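Local coordinates for ADP-dependent L-serine kinase SerK (Thermococcus kodakarensis KOD1, PDB 5X0E), which phosphorylates free L-serine with ADP as the phosphate donor, giving O-phospho-L-serine and AMP in the first step of cysteine biosynthesis from serine, at residues T101-F106 / F198-P203; V97-W102 / K221-V226. The protein carries 1 engineered substitution. All blocks are in the same frame, centred on the assembly; numbering follows the deposited sequence. Where two conformers were deposited one is given.

Contact 1. Residues T101-F106 / F198-P203; sequences TWYPAF and FIRKAP. With SEP (phosphoserine), chain C.
Thr101 meets Ala202 at the start of the antiparallel run, CB to CB at 3.9 Å, and its methyl CG2 rests against the carbonyl oxygen of Arg200. Its hydroxyl passes close to the Arg200 side chain but is turned away to the carbonyl of Thr222. At Trp102 the backbone oxygen is the focus: Arg200 grips it side-on, NE at 3.0 Å and NH2 at 2.9 Å from Trp102 O, with the oxygen lying in the guanidinium plane. The arginine reaches it because its chain, once clear of a first torsion that sets CG between N and C (chi1 52°), runs extended to NE. NH2 also serves Pro220 O. A leucine in place of Arg200 would probably leave the carbonyls of Trp102 and Pro220 without their shared donor and unlink 198-203 from both. Trp102 CB leads away from 198-203, and the indole NE1 donates to the carboxylate oxygen O of phosphoserine at 3.1 Å. Tyr103 turns its ring edge to the carbonyls of Phe198 and Arg200, and a water joins Tyr103 OH to Arg200 O. Pro104 O accepts a nearly straight bond from Phe198 N at 2.7 Å. Having no N-H, Pro104 cannot return it; Phe198 O is buried without a polar partner, with Tyr103 CB at 3.3 Å and Pro104 CD beside it. Phe106 closes the apolar end, CE2 at 3.8 Å from Phe198 CE1. The chemistry thus passes from a charged grip at Trp102 O, which probably steadies the main chain of a residue whose indole binds the product, to aromatic packing at Phe106.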
ATOM      1  N   THR A 101      -0.185   4.465  -7.536  1.00 11.87           N
ATOM      2  CA  THR A 101       0.086   4.504  -6.103  1.00 11.41           C
ATOM      3  C   THR A 101      -1.224   4.460  -5.306  1.00 11.00           C
ATOM      4  O   THR A 101      -2.316   4.411  -5.879  1.00 10.43           O
ATOM      5  CB  THR A 101       0.957   5.739  -5.763  1.00 11.38           C
ATOM      6  OG1 THR A 101       1.504   5.608  -4.447  1.00 11.63           O
ATOM      7  CG2 THR A 101       0.163   7.047  -5.851  1.00 11.43           C
ATOM      8  N   TRP A 102      -1.081   4.389  -3.987  1.00 10.83           N
ATOM      9  CA  TRP A 102      -2.194   4.522  -3.049  1.00 10.93           C
ATOM     10  C   TRP A 102      -1.943   5.782  -2.254  1.00 10.86           C
ATOM     11  O   TRP A 102      -0.806   6.010  -1.798  1.00 11.35           O
ATOM     12  CB  TRP A 102      -2.252   3.348  -2.069  1.00 10.88           C
ATOM     13  CG  TRP A 102      -2.554   2.023  -2.686  1.00 11.02           C
ATOM     14  CD1 TRP A 102      -1.657   1.090  -3.108  1.00 10.87           C
ATOM     15  CD2 TRP A 102      -3.852   1.474  -2.943  1.00 11.01           C
ATOM     16  NE1 TRP A 102      -2.310   0.006  -3.618  1.00 10.88           N
ATOM     17  CE2 TRP A 102      -3.659   0.202  -3.519  1.00 10.93           C
ATOM     18  CE3 TRP A 102      -5.159   1.928  -2.729  1.00 11.25           C
ATOM     19  CZ2 TRP A 102      -4.727  -0.625  -3.907  1.00 10.66           C
ATOM     20  CZ3 TRP A 102      -6.233   1.093  -3.103  1.00 11.17           C
ATOM     21  CH2 TRP A 102      -5.998  -0.162  -3.695  1.00 11.01           C
ATOM     22  N   TYR A 103      -2.997   6.580  -2.077  1.00 10.99           N
ATOM     23  CA  TYR A 103      -2.951   7.828  -1.321  1.00 10.83           C
ATOM     24  C   TYR A 103      -3.506   7.601   0.097  1.00 10.95           C
ATOM     25  O   TYR A 103      -4.679   7.243   0.248  1.00 10.67           O
ATOM     26  CB  TYR A 103      -3.769   8.915  -2.034  1.00 10.83           C
ATOM     27  CG  TYR A 103      -3.396   9.089  -3.488  1.00 10.44           C
ATOM     28  CD1 TYR A 103      -2.212   9.707  -3.852  1.00 10.60           C
ATOM     29  CD2 TYR A 103      -4.208   8.588  -4.492  1.00 10.43           C
ATOM     30  CE1 TYR A 103      -1.862   9.855  -5.190  1.00 10.55           C
ATOM     31  CE2 TYR A 103      -3.868   8.716  -5.827  1.00 10.46           C
ATOM     32  CZ  TYR A 103      -2.704   9.348  -6.176  1.00 10.47           C
ATOM     33  OH  TYR A 103      -2.382   9.479  -7.495  1.00 10.12           O
ATOM     34  N   PRO A 104      -2.666   7.809   1.134  1.00 10.73           N
ATOM     35  CA  PRO A 104      -3.133   7.805   2.515  1.00 10.94           C
ATOM     36  C   PRO A 104      -4.168   8.891   2.735  1.00 11.13           C
ATOM     37  O   PRO A 104      -4.020   9.992   2.193  1.00 11.08           O
ATOM     38  CB  PRO A 104      -1.872   8.137   3.332  1.00 10.73           C
ATOM     39  CG  PRO A 104      -0.729   7.932   2.418  1.00 10.75           C
ATOM     40  CD  PRO A 104      -1.229   8.115   1.032  1.00 10.74           C
ATOM     41  N   ALA A 105      -5.205   8.581   3.509  1.00 11.09           N
ATOM     42  CA  ALA A 105      -6.260   9.542   3.826  1.00 11.03           C
ATOM     43  C   ALA A 105      -6.756   9.274   5.239  1.00 11.35           C
ATOM     44  O   ALA A 105      -6.555   8.169   5.783  1.00 10.93           O
ATOM     45  CB  ALA A 105      -7.404   9.439   2.837  1.00 10.72           C
ATOM     46  N   PHE A 106      -7.355  10.297   5.844  1.00 11.78           N
ATOM     47  CA  PHE A 106      -7.954  10.145   7.152  1.00 12.64           C
ATOM     48  C   PHE A 106      -9.246  10.920   7.342  1.00 13.51           C
ATOM     49  O   PHE A 106      -9.458  11.978   6.722  1.00 13.58           O
ATOM     50  CB  PHE A 106      -6.950  10.493   8.251  1.00 12.76           C
ATOM     51  CG  PHE A 106      -6.558  11.949   8.308  1.00 13.06           C
ATOM     52  CD1 PHE A 106      -7.300  12.862   9.068  1.00 13.34           C
ATOM     53  CD2 PHE A 106      -5.428  12.398   7.646  1.00 13.07           C
ATOM     54  CE1 PHE A 106      -6.930  14.199   9.141  1.00 13.34           C
ATOM     55  CE2 PHE A 106      -5.044  13.733   7.724  1.00 13.47           C
ATOM     56  CZ  PHE A 106      -5.794  14.634   8.475  1.00 13.46           C
ATOM     57  N   PHE A 198      -3.370  12.461   1.397  1.00 11.34           N
ATOM     58  CA  PHE A 198      -1.969  12.748   1.099  1.00 11.20           C
ATOM     59  C   PHE A 198      -1.648  12.356  -0.339  1.00 11.10           C
ATOM     60  O   PHE A 198      -1.725  11.179  -0.696  1.00 11.13           O
ATOM     61  CB  PHE A 198      -1.036  11.981   2.025  1.00 11.47           C
ATOM     62  CG  PHE A 198      -1.079  12.430   3.455  1.00 11.47           C
ATOM     63  CD1 PHE A 198      -2.098  12.028   4.285  1.00 11.36           C
ATOM     64  CD2 PHE A 198      -0.061  13.226   3.977  1.00 11.58           C
ATOM     65  CE1 PHE A 198      -2.128  12.418   5.616  1.00 11.67           C
ATOM     66  CE2 PHE A 198      -0.082  13.614   5.306  1.00 11.64           C
ATOM     67  CZ  PHE A 198      -1.125  13.213   6.124  1.00 11.64           C
ATOM     68  N   ILE A 199      -1.275  13.337  -1.152  1.00 11.21           N
ATOM     69  CA  ILE A 199      -0.918  13.102  -2.556  1.00 11.63           C
ATOM     70  C   ILE A 199       0.587  12.918  -2.723  1.00 11.36           C
ATOM     71  O   ILE A 199       1.381  13.659  -2.143  1.00 11.03           O
ATOM     72  CB  ILE A 199      -1.364  14.269  -3.456  1.00 12.16           C
ATOM     73  CG1 ILE A 199      -2.847  14.622  -3.208  1.00 12.59           C
ATOM     74  CG2 ILE A 199      -1.079  13.962  -4.929  1.00 12.17           C
ATOM     75  CD1 ILE A 199      -3.840  13.494  -3.374  1.00 13.04           C
ATOM     76  N   ARG A 200       0.955  11.923  -3.526  1.00 11.40           N
ATOM     77  CA  ARG A 200       2.332  11.631  -3.884  1.00 11.59           C
ATOM     78  C   ARG A 200       2.416  11.145  -5.311  1.00 11.65           C
ATOM     79  O   ARG A 200       1.486  10.543  -5.822  1.00 11.41           O
ATOM     80  CB  ARG A 200       2.911  10.544  -2.960  1.00 11.98           C
ATOM     81  CG  ARG A 200       2.071   9.269  -2.830  1.00 11.77           C
ATOM     82  CD  ARG A 200       2.864   8.174  -2.123  1.00 11.98           C
ATOM     83  NE  ARG A 200       2.020   7.093  -1.615  1.00 11.81           N
ATOM     84  CZ  ARG A 200       2.403   6.166  -0.727  1.00 11.78           C
ATOM     85  NH1 ARG A 200       3.638   6.153  -0.221  1.00 12.42           N
ATOM     86  NH2 ARG A 200       1.551   5.226  -0.353  1.00 11.78           N
ATOM     87  N   LYS A 201       3.556  11.390  -5.940  1.00 12.51           N
ATOM     88  CA  LYS A 201       3.849  10.890  -7.277  1.00 12.96           C
ATOM     89  C   LYS A 201       4.083   9.395  -7.160  1.00 12.76           C
ATOM     90  O   LYS A 201       4.698   8.951  -6.202  1.00 12.47           O
ATOM     91  CB  LYS A 201       5.096  11.580  -7.834  1.00 13.56           C
ATOM     92  CG  LYS A 201       5.524  11.179  -9.242  1.00 14.77           C
ATOM     93  CD  LYS A 201       6.900  11.786  -9.541  1.00 15.48           C
ATOM     94  CE  LYS A 201       7.320  11.622 -10.991  1.00 16.05           C
ATOM     95  NZ  LYS A 201       7.318  10.190 -11.367  1.00 16.71           N
ATOM     96  N   ALA A 202       3.593   8.632  -8.128  1.00 12.80           N
ATOM     97  CA  ALA A 202       3.769   7.171  -8.127  1.00 13.31           C
ATOM     98  C   ALA A 202       5.194   6.805  -8.533  1.00 13.66           C
ATOM     99  O   ALA A 202       5.827   7.535  -9.277  1.00 12.72           O
ATOM    100  CB  ALA A 202       2.786   6.519  -9.083  1.00 13.20           C
ATOM    101  N   PRO A 203       5.693   5.651  -8.067  1.00 14.91           N
ATOM    102  CA  PRO A 203       7.009   5.233  -8.532  1.00 15.47           C
ATOM    103  C   PRO A 203       6.881   4.642  -9.942  1.00 15.97           C
ATOM    104  O   PRO A 203       5.757   4.395 -10.404  1.00 15.49           O
ATOM    105  CB  PRO A 203       7.392   4.145  -7.529  1.00 15.63           C
ATOM    106  CG  PRO A 203       6.093   3.514  -7.166  1.00 15.51           C
ATOM    107  CD  PRO A 203       5.049   4.603  -7.245  1.00 15.62           C
TER
HETATM  108  N   SEP C 302       2.044  -3.196  -3.708  1.00  8.52           N
HETATM  109  CA  SEP C 302       0.580  -3.289  -3.438  1.00  8.52           C
HETATM  110  CB  SEP C 302       0.182  -2.347  -2.308  1.00  8.47           C
HETATM  111  OG  SEP C 302       0.885  -2.732  -1.130  1.00  8.46           O
HETATM  112  C   SEP C 302      -0.187  -3.037  -4.702  1.00  8.83           C
HETATM  113  O   SEP C 302      -1.378  -2.703  -4.675  1.00  8.85           O
HETATM  114  OXT SEP C 302       0.368  -3.173  -5.800  1.00  8.88           O
HETATM  115  P   SEP C 302       0.459  -4.058  -0.305  1.00  8.37           P
HETATM  116  O1P SEP C 302      -0.994  -4.264  -0.661  1.00  8.09           O
HETATM  117  O2P SEP C 302       0.773  -3.639   1.118  1.00  8.30           O
HETATM  118  O3P SEP C 302       1.397  -5.118  -0.821  1.00  8.45           O
HETATM  119  O   HOH W   1       0.079  10.383  -8.116  1.00 12.42           O

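Contact 2. Residues V97-W102 / K221-V226; sequences VKVYTW and KTTRHV. With SEP (phosphoserine), chain C.
Lys98 with Val226 and Tyr100 with Arg224 form hydrogen-bonded antiparallel pairs flanking the non-hydrogen-bonded pair Val99 and His225, the short strands lying 4.5 Å apart at their axes with directions 151° from one another. On the Tyr100 face, Val226 CG2 meets the edge of the tyrosine ring, while the guanidinium of Arg224 lies over Tyr100 CB, its plane only 16° from that of the ring. Arg224 begins extended, then bends at chi3 (71°), which carries NE to 3.0 Å from Thr101 O. The same chain passes across the indole of Trp102, CD over the six-membered ring at 3.6 Å from its centroid, a CH-pi contact that covers one face. Beyond the paired strands, Thr101 OG1 donates to Thr222 O at 2.6 Å from above the carbonyl plane, and Trp102 CB packs on Lys221 CB. On the opposite face of the sheet, Val99 CG2 sits over the His225 ring, offset toward its rim. That histidine holds phosphoserine twice: its N and its ND1 each donate to phosphoserine OXT at 2.9 Å, while NE2 bonds to Tyr92 OH. The ligand's amino N donates to Thr223 OG1 at 2.7 Å, and Lys221 NZ grips O1P at 2.9 Å, with Glu4 and Glu36 as its salt-bridge partners. Segment 221-226 therefore reaches carboxylate, amine and phosphate by itself, Val68, Gly70 and His71 complete the site, and the phosphate end lies near the magnesium ion and AMP. This is the phosphoserine-binding site of SerK, built where strand 224-226 and the loop before it meet the start of strand 98-107, in a larger antiparallel sheet.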
ATOM      1  N   VAL A  97       1.682  -5.127 -16.865  1.00 16.65           N
ATOM      2  CA  VAL A  97       1.803  -4.710 -15.476  1.00 16.60           C
ATOM      3  C   VAL A  97       1.957  -3.184 -15.475  1.00 16.28           C
ATOM      4  O   VAL A  97       2.945  -2.667 -15.971  1.00 15.96           O
ATOM      5  CB  VAL A  97       2.971  -5.405 -14.758  1.00 16.34           C
ATOM      6  CG1 VAL A  97       3.012  -4.986 -13.290  1.00 16.48           C
ATOM      7  CG2 VAL A  97       2.831  -6.923 -14.882  1.00 16.34           C
ATOM      8  N   LYS A  98       0.941  -2.487 -14.977  1.00 15.83           N
ATOM      9  CA  LYS A  98       0.990  -1.034 -14.813  1.00 16.57           C
ATOM     10  C   LYS A  98       1.098  -0.713 -13.321  1.00 15.48           C
ATOM     11  O   LYS A  98       0.645  -1.493 -12.467  1.00 14.49           O
ATOM     12  CB  LYS A  98      -0.258  -0.381 -15.421  1.00 18.34           C
ATOM     13  CG  LYS A  98      -0.336  -0.415 -16.950  1.00 19.65           C
ATOM     14  CD  LYS A  98       0.655   0.552 -17.585  1.00 21.59           C
ATOM     15  CE  LYS A  98       0.400   0.756 -19.077  1.00 22.98           C
ATOM     16  NZ  LYS A  98       0.965  -0.334 -19.912  1.00 23.78           N
ATOM     17  N   VAL A  99       1.721   0.415 -13.005  1.00 14.14           N
ATOM     18  CA  VAL A  99       1.888   0.819 -11.611  1.00 14.16           C
ATOM     19  C   VAL A  99       1.451   2.276 -11.383  1.00 13.62           C
ATOM     20  O   VAL A  99       1.793   3.171 -12.150  1.00 12.96           O
ATOM     21  CB  VAL A  99       3.315   0.551 -11.100  1.00 13.98           C
ATOM     22  CG1 VAL A  99       4.332   1.498 -11.728  1.00 13.87           C
ATOM     23  CG2 VAL A  99       3.364   0.605  -9.575  1.00 14.15           C
ATOM     24  N   TYR A 100       0.628   2.461 -10.360  1.00 13.13           N
ATOM     25  CA  TYR A 100       0.224   3.782  -9.873  1.00 13.31           C
ATOM     26  C   TYR A 100       0.572   3.763  -8.379  1.00 12.32           C
ATOM     27  O   TYR A 100       1.511   3.072  -8.000  1.00 11.40           O
ATOM     28  CB  TYR A 100      -1.261   4.012 -10.165  1.00 14.10           C
ATOM     29  CG  TYR A 100      -1.551   3.899 -11.641  1.00 15.14           C
ATOM     30  CD1 TYR A 100      -1.453   5.004 -12.481  1.00 15.80           C
ATOM     31  CD2 TYR A 100      -1.862   2.666 -12.203  1.00 16.01           C
ATOM     32  CE1 TYR A 100      -1.695   4.889 -13.845  1.00 17.40           C
ATOM     33  CE2 TYR A 100      -2.102   2.536 -13.565  1.00 17.64           C
ATOM     34  CZ  TYR A 100      -2.016   3.640 -14.383  1.00 18.29           C
ATOM     35  OH  TYR A 100      -2.264   3.476 -15.731  1.00 21.95           O
ATOM     36  N   THR A 101      -0.185   4.465  -7.536  1.00 11.87           N
ATOM     37  CA  THR A 101       0.086   4.504  -6.103  1.00 11.41           C
ATOM     38  C   THR A 101      -1.224   4.460  -5.306  1.00 11.00           C
ATOM     39  O   THR A 101      -2.316   4.411  -5.879  1.00 10.43           O
ATOM     40  CB  THR A 101       0.957   5.739  -5.763  1.00 11.38           C
ATOM     41  OG1 THR A 101       1.504   5.608  -4.447  1.00 11.63           O
ATOM     42  CG2 THR A 101       0.163   7.047  -5.851  1.00 11.43           C
ATOM     43  N   TRP A 102      -1.081   4.389  -3.987  1.00 10.83           N
ATOM     44  CA  TRP A 102      -2.194   4.522  -3.049  1.00 10.93           C
ATOM     45  C   TRP A 102      -1.943   5.782  -2.254  1.00 10.86           C
ATOM     46  O   TRP A 102      -0.806   6.010  -1.798  1.00 11.35           O
ATOM     47  CB  TRP A 102      -2.252   3.348  -2.069  1.00 10.88           C
ATOM     48  CG  TRP A 102      -2.554   2.023  -2.686  1.00 11.02           C
ATOM     49  CD1 TRP A 102      -1.657   1.090  -3.108  1.00 10.87           C
ATOM     50  CD2 TRP A 102      -3.852   1.474  -2.943  1.00 11.01           C
ATOM     51  NE1 TRP A 102      -2.310   0.006  -3.618  1.00 10.88           N
ATOM     52  CE2 TRP A 102      -3.659   0.202  -3.519  1.00 10.93           C
ATOM     53  CE3 TRP A 102      -5.159   1.928  -2.729  1.00 11.25           C
ATOM     54  CZ2 TRP A 102      -4.727  -0.625  -3.907  1.00 10.66           C
ATOM     55  CZ3 TRP A 102      -6.233   1.093  -3.103  1.00 11.17           C
ATOM     56  CH2 TRP A 102      -5.998  -0.162  -3.695  1.00 11.01           C
ATOM     57  N   LYS A 221       2.200   0.921   0.954  1.00 10.16           N
ATOM     58  CA  LYS A 221       1.242   1.127  -0.136  1.00 10.05           C
ATOM     59  C   LYS A 221       1.744   2.055  -1.233  1.00  9.97           C
ATOM     60  O   LYS A 221       0.942   2.683  -1.924  1.00 10.14           O
ATOM     61  CB  LYS A 221      -0.105   1.636   0.407  1.00 10.29           C
ATOM     62  CG  LYS A 221      -0.727   0.783   1.495  1.00 10.44           C
ATOM     63  CD  LYS A 221      -1.075  -0.596   0.975  1.00 10.72           C
ATOM     64  CE  LYS A 221      -1.890  -1.394   1.978  1.00 11.03           C
ATOM     65  NZ  LYS A 221      -2.335  -2.708   1.418  1.00 11.03           N
ATOM     66  N   THR A 222       3.056   2.101  -1.428  1.00  9.65           N
ATOM     67  CA  THR A 222       3.669   3.019  -2.392  1.00  9.84           C
ATOM     68  C   THR A 222       3.318   2.642  -3.833  1.00  9.86           C
ATOM     69  O   THR A 222       3.110   3.527  -4.661  1.00  9.80           O
ATOM     70  CB  THR A 222       5.200   3.111  -2.201  1.00 10.01           C
ATOM     71  OG1 THR A 222       5.494   3.781  -0.967  1.00  9.81           O
ATOM     72  CG2 THR A 222       5.867   3.862  -3.363  1.00 10.01           C
ATOM     73  N   THR A 223       3.245   1.346  -4.118  1.00  9.69           N
ATOM     74  CA  THR A 223       2.848   0.864  -5.431  1.00  9.81           C
ATOM     75  C   THR A 223       1.404   0.360  -5.430  1.00  9.84           C
ATOM     76  O   THR A 223       0.980  -0.312  -4.496  1.00  9.65           O
ATOM     77  CB  THR A 223       3.727  -0.312  -5.893  1.00  9.90           C
ATOM     78  OG1 THR A 223       3.624  -1.388  -4.958  1.00  9.67           O
ATOM     79  CG2 THR A 223       5.218   0.107  -6.063  1.00  9.94           C
ATOM     80  N   ARG A 224       0.679   0.676  -6.496  1.00  9.88           N
ATOM     81  CA  ARG A 224      -0.620   0.099  -6.792  1.00 10.40           C
ATOM     82  C   ARG A 224      -0.491  -0.486  -8.192  1.00 10.43           C
ATOM     83  O   ARG A 224      -0.620   0.222  -9.200  1.00 10.63           O
ATOM     84  CB  ARG A 224      -1.725   1.156  -6.759  1.00 10.71           C
ATOM     85  CG  ARG A 224      -3.117   0.616  -7.093  1.00 10.93           C
ATOM     86  CD  ARG A 224      -4.188   1.626  -6.720  1.00 10.97           C
ATOM     87  NE  ARG A 224      -4.194   2.786  -7.608  1.00 11.11           N
ATOM     88  CZ  ARG A 224      -4.751   2.827  -8.822  1.00 11.43           C
ATOM     89  NH1 ARG A 224      -5.325   1.760  -9.349  1.00 11.20           N
ATOM     90  NH2 ARG A 224      -4.715   3.955  -9.537  1.00 11.53           N
ATOM     91  N   HIS A 225      -0.220  -1.775  -8.241  1.00 10.19           N
ATOM     92  CA  HIS A 225      -0.039  -2.480  -9.483  1.00 10.03           C
ATOM     93  C   HIS A 225      -1.372  -2.894 -10.047  1.00 10.66           C
ATOM     94  O   HIS A 225      -2.223  -3.382  -9.320  1.00 11.02           O
ATOM     95  CB  HIS A 225       0.808  -3.713  -9.257  1.00  9.82           C
ATOM     96  CG  HIS A 225       2.232  -3.404  -8.921  1.00  9.50           C
ATOM     97  ND1 HIS A 225       2.680  -3.285  -7.627  1.00  9.36           N
ATOM     98  CD2 HIS A 225       3.310  -3.205  -9.716  1.00  9.29           C
ATOM     99  CE1 HIS A 225       3.982  -3.044  -7.636  1.00  9.35           C
ATOM    100  NE2 HIS A 225       4.384  -2.963  -8.893  1.00  9.14           N
ATOM    101  N   VAL A 226      -1.527  -2.754 -11.354  1.00 11.34           N
ATOM    102  CA  VAL A 226      -2.783  -3.121 -11.992  0.50 11.54           C
ATOM    103  C   VAL A 226      -2.500  -3.936 -13.246  1.00 11.51           C
ATOM    104  O   VAL A 226      -1.632  -3.612 -14.058  1.00 11.72           O
ATOM    105  CB  VAL A 226      -3.713  -1.911 -12.272  0.50 11.79           C
ATOM    106  CG1 VAL A 226      -4.206  -1.286 -10.973  0.50 11.82           C
ATOM    107  CG2 VAL A 226      -3.038  -0.869 -13.138  0.50 11.93           C
TER
HETATM  108  N   SEP C 302       2.044  -3.196  -3.708  1.00  8.52           N
HETATM  109  CA  SEP C 302       0.580  -3.289  -3.438  1.00  8.52           C
HETATM  110  CB  SEP C 302       0.182  -2.347  -2.308  1.00  8.47           C
HETATM  111  OG  SEP C 302       0.885  -2.732  -1.130  1.00  8.46           O
HETATM  112  C   SEP C 302      -0.187  -3.037  -4.702  1.00  8.83           C
HETATM  113  O   SEP C 302      -1.378  -2.703  -4.675  1.00  8.85           O
HETATM  114  OXT SEP C 302       0.368  -3.173  -5.800  1.00  8.88           O
HETATM  115  P   SEP C 302       0.459  -4.058  -0.305  1.00  8.37           P
HETATM  116  O1P SEP C 302      -0.994  -4.264  -0.661  1.00  8.09           O
HETATM  117  O2P SEP C 302       0.773  -3.639   1.118  1.00  8.30           O
HETATM  118  O3P SEP C 302       1.397  -5.118  -0.821  1.00  8.45           O
HETATM  119  O   HOH W   2      -2.853   6.239  -8.126  1.00 13.26           O

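In the fold
Contacts 1 and 2 illustrate how one strand can serve two neighbours: both draw on 98-107, which pairs with 196-199 in contact 1 and with 224-226 in contact 2, and both include Thr101 and Trp102. Contact 1 is the more buried, its far end lying among aromatic and aliphatic side chains of strand 141-144 and helix 155-170. Contact 2 is mixed, with Lys98 and Tyr100 exposed on one face and phosphoserine held beside the buried Thr223 and His225. Accordingly, contact 1 has one backbone bond, the Arg200 grip and aromatic packing, whereas contact 2 has regular strand pairing and most ligand bonds; the Trp102 indole belongs to both. Arg200 touches Lys221 and Thr222, joining the two.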